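Local coordinates for CRISPR-associated protein, Cse2 family (PDB 4H79) that probably binds nucleic acid as the CasB (Cse2) subunit of the type I-E CRISPR Cascade complex, at residues 152-155 with 156-160; 168-171 with 172-176. One frame throughout, in Å; residues are numbered along the deposited sequence.

Contact 1. Residues 152-155 with 156-160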
# COMPACT_ATOMS: atom_id res chain seq x y z
N ARG A 152 -4.96 -5.59 -4.12
CA ARG A 152 -5.87 -6.11 -3.07
C ARG A 152 -5.76 -7.66 -2.96
O ARG A 152 -5.74 -8.25 -1.86
CB ARG A 152 -7.31 -5.64 -3.37
CG ARG A 152 -8.31 -6.16 -2.40
CD ARG A 152 -9.79 -5.84 -2.77
NE ARG A 152 -10.59 -6.06 -1.54
CZ ARG A 152 -10.74 -7.21 -0.86
NH1 ARG A 152 -11.48 -7.24 0.28
NH2 ARG A 152 -10.17 -8.33 -1.29
N GLU A 153 -5.70 -8.33 -4.10
CA GLU A 153 -5.59 -9.82 -4.11
C GLU A 153 -4.30 -10.25 -3.40
O GLU A 153 -4.28 -11.22 -2.66
CB GLU A 153 -5.61 -10.41 -5.54
CG GLU A 153 -6.91 -10.10 -6.30
CD GLU A 153 -6.86 -10.51 -7.80
OE1 GLU A 153 -5.78 -10.98 -8.29
OE2 GLU A 153 -7.89 -10.37 -8.51
N ILE A 154 -3.21 -9.52 -3.65
CA ILE A 154 -1.90 -9.84 -3.05
C ILE A 154 -1.94 -9.56 -1.55
O ILE A 154 -1.50 -10.37 -0.75
CB ILE A 154 -0.77 -8.98 -3.68
CG1 ILE A 154 -0.56 -9.32 -5.22
CG2 ILE A 154 0.49 -9.17 -2.88
CD1 ILE A 154 -0.09 -10.76 -5.44
N VAL A 155 -2.48 -8.42 -1.15
CA VAL A 155 -2.50 -8.05 0.29
C VAL A 155 -3.39 -9.04 1.07
O VAL A 155 -3.10 -9.37 2.20
CB VAL A 155 -3.10 -6.59 0.43
CG1 VAL A 155 -3.51 -6.24 1.83
CG2 VAL A 155 -2.09 -5.56 -0.09
N THR A 156 -4.46 -9.52 0.45
CA THR A 156 -5.29 -10.53 1.10
C THR A 156 -4.42 -11.77 1.47
O THR A 156 -4.59 -12.38 2.56
CB THR A 156 -6.46 -10.91 0.18
OG1 THR A 156 -7.29 -9.75 -0.00
CG2 THR A 156 -7.33 -11.90 0.82
N LEU A 157 -3.55 -12.16 0.53
CA LEU A 157 -2.68 -13.33 0.76
C LEU A 157 -1.64 -13.00 1.83
O LEU A 157 -1.37 -13.80 2.70
CB LEU A 157 -2.00 -13.81 -0.55
CG LEU A 157 -2.93 -14.30 -1.67
CD1 LEU A 157 -2.08 -14.54 -2.93
CD2 LEU A 157 -3.70 -15.59 -1.33
N LEU A 158 -1.06 -11.79 1.75
CA LEU A 158 -0.11 -11.38 2.80
C LEU A 158 -0.76 -11.39 4.19
O LEU A 158 -0.10 -11.79 5.18
CB LEU A 158 0.46 -9.98 2.53
CG LEU A 158 1.26 -9.82 1.24
CD1 LEU A 158 1.71 -8.33 1.12
CD2 LEU A 158 2.53 -10.79 1.25
N ARG A 159 -2.01 -10.90 4.28
CA ARG A 159 -2.71 -10.90 5.55
C ARG A 159 -2.85 -12.29 6.13
O ARG A 159 -2.69 -12.49 7.34
CB ARG A 159 -4.13 -10.25 5.37
CG ARG A 159 -4.87 -10.19 6.68
CD ARG A 159 -6.39 -9.87 6.53
NE ARG A 159 -6.95 -10.17 7.85
CZ ARG A 159 -7.17 -11.41 8.29
NH1 ARG A 159 -7.04 -12.46 7.45
NH2 ARG A 159 -7.60 -11.57 9.54
N ARG A 160 -3.22 -13.27 5.28
CA ARG A 160 -3.45 -14.67 5.74
C ARG A 160 -2.16 -15.24 6.38
O ARG A 160 -2.24 -15.99 7.35
CB ARG A 160 -3.95 -15.56 4.55
CG ARG A 160 -4.39 -16.98 4.95
CD ARG A 160 -5.61 -17.42 4.13
NE ARG A 160 -6.40 -18.46 4.81
CZ ARG A 160 -6.17 -19.77 4.69
NH1 ARG A 160 -6.93 -20.65 5.36
NH2 ARG A 160 -5.17 -20.20 3.90
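Thr156 folds its hydroxyl back over the preceding turn of helix 144-160 and donates from OG1 to Arg152 O at 2.8 Å. Its first torsion (chi1 -64°) sets OG1 beside its own backbone N, and that N also donates to Arg152 O, at 2.9 Å. The two donors come to the carbonyl from opposite faces of its plane, so one oxygen is gripped twice by a single residue. The extended Arg152 side chain crosses Thr156 obliquely; its NH2 stops 3.5 Å from Thr156 OG1, at an angle too poor for a hydrogen bond. Arg152 and Thr156 are both exposed. Round the helix, Ile154 and Leu158 are buried one turn apart, Ile154 CG2 lying 4.2 Å from Leu158 CG. Both pack against helix 114-119, where Ile154 meets Val118 and Leu158 meets Ala117. Along the backbone, Leu157 N bonds only weakly to Glu153 O, at 3.4 Å. Glu153 OE1 forms a salt bridge with Arg134 of helix 129-138, and Arg159 NE bonds to Gln100 O. The OG1-to-carbonyl bond is a familiar way for a helical threonine to satisfy its hydroxyl; the apolar inner face against a polar outer one makes this an amphipathic alpha-helix of an all-helical fold.

Contact 2. Residues 168-171 with 172-176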
# COMPACT_ATOMS: atom_id res chain seq x y z
N GLY A 168 4.08 3.32 3.68
CA GLY A 168 4.75 4.61 3.21
C GLY A 168 5.47 4.36 1.89
O GLY A 168 5.32 5.11 0.88
N LEU A 169 6.26 3.28 1.87
CA LEU A 169 6.95 2.93 0.62
C LEU A 169 5.96 2.61 -0.50
O LEU A 169 6.10 3.11 -1.64
CB LEU A 169 7.94 1.79 0.81
CG LEU A 169 8.68 1.27 -0.42
CD1 LEU A 169 9.45 2.39 -1.21
CD2 LEU A 169 9.62 0.09 -0.06
N LEU A 170 4.92 1.83 -0.15
CA LEU A 170 3.96 1.45 -1.18
C LEU A 170 3.24 2.68 -1.79
O LEU A 170 3.04 2.74 -3.02
CB LEU A 170 2.95 0.47 -0.62
CG LEU A 170 2.04 -0.18 -1.66
CD1 LEU A 170 2.83 -1.11 -2.58
CD2 LEU A 170 0.83 -0.87 -0.94
N ALA A 171 2.88 3.66 -0.92
CA ALA A 171 2.22 4.87 -1.38
C ALA A 171 3.13 5.61 -2.36
O ALA A 171 2.67 6.08 -3.44
CB ALA A 171 1.82 5.78 -0.18
N ASP A 172 4.42 5.73 -2.02
CA ASP A 172 5.37 6.34 -2.95
C ASP A 172 5.38 5.69 -4.32
O ASP A 172 5.40 6.40 -5.37
CB ASP A 172 6.79 6.35 -2.39
CG ASP A 172 7.04 7.59 -1.51
OD1 ASP A 172 6.21 8.54 -1.46
OD2 ASP A 172 8.09 7.60 -0.86
N GLN A 173 5.36 4.37 -4.31
CA GLN A 173 5.49 3.57 -5.54
C GLN A 173 4.19 3.69 -6.35
O GLN A 173 4.24 3.83 -7.59
CB GLN A 173 5.79 2.08 -5.19
CG GLN A 173 7.18 1.90 -4.61
CD GLN A 173 7.47 0.51 -4.26
OE1 GLN A 173 6.57 -0.28 -3.88
NE2 GLN A 173 8.75 0.14 -4.37
N LEU A 174 3.03 3.66 -5.64
CA LEU A 174 1.75 3.94 -6.27
C LEU A 174 1.79 5.30 -7.04
O LEU A 174 1.41 5.36 -8.22
CB LEU A 174 0.61 3.92 -5.25
CG LEU A 174 0.14 2.51 -4.83
CD1 LEU A 174 -0.72 2.48 -3.57
CD2 LEU A 174 -0.69 1.86 -5.94
N TYR A 175 2.26 6.37 -6.38
CA TYR A 175 2.43 7.68 -7.01
C TYR A 175 3.43 7.59 -8.18
O TYR A 175 3.15 8.06 -9.28
CB TYR A 175 2.83 8.75 -5.94
CG TYR A 175 3.02 10.12 -6.41
CD1 TYR A 175 2.01 10.77 -7.10
CD2 TYR A 175 4.22 10.85 -6.13
CE1 TYR A 175 2.16 12.08 -7.53
CE2 TYR A 175 4.36 12.14 -6.58
CZ TYR A 175 3.32 12.74 -7.24
OH TYR A 175 3.45 13.97 -7.66
N GLN A 176 4.56 6.92 -7.96
CA GLN A 176 5.61 6.80 -8.98
C GLN A 176 5.10 6.13 -10.27
O GLN A 176 5.64 6.37 -11.33
CB GLN A 176 6.83 6.04 -8.43
CG GLN A 176 8.03 5.99 -9.34
CD GLN A 176 9.22 5.37 -8.67
OE1 GLN A 176 9.10 4.78 -7.58
NE2 GLN A 176 10.39 5.48 -9.32
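Leu169 and Gln173 face each other across one turn of helix 167-176, a short alpha-helix held inside the all-helical Cse2 fold. The Gln173 side chain runs at a slant to the leucine, with NE2 3.9 Å from Leu169 CD1. On the other flank it crosses the side chain of Leu170 at about a right angle, OE1 standing 4.0 Å from Leu170 CD1. Gln173 CG is anti to its own carbonyl carbon (chi1 -69°) and the chain is extended beyond it, which carries the amide back along these leucines, where OE1 accepts a hydrogen bond from Trp190 NE1 of helix 180-195. Were Gln173 cut back to alanine, the Trp190 indole would probably lose its acceptor and a gap would be likely to open between the two leucines and helix 180-195. The tightly packed part continues through Leu170 and Leu174, with Leu174 also against Ser87 and Ile90 of helix 80-99, while Ala171 packs on Val21. Leu169 and Asp172 are partly exposed and their side chains do not meet; the Asp172 carboxylate points to the N-terminal region, where OD1 is bonded by Thr15 OG1 and Gly18 N. Leu174 N reaches Leu170 O at 2.8 Å with an N-H...O angle of 168°.

How the contacts relate
Contacts 1 and 2 illustrate how successive helices of one fold can share a backbone pattern yet differ in setting. They lie in series, on helix 144-160 and helix 167-176, which follow each other along the chain. Their centres are about 17 Å apart, and their nearest atoms, about 6 Å apart, do not touch. The centre of contact 2 lies about 7 Å from the centre of the chain, that of contact 1 about 11 Å. Helix 80-99 bridges them: His98 meets Val155 and Leu158 of contact 1, whereas Ser87 meets Leu174 and Tyr175 of contact 2. Tyr144 gives a second link, its hydroxyl bonding to Leu174 O from the start of the helix that carries contact 1.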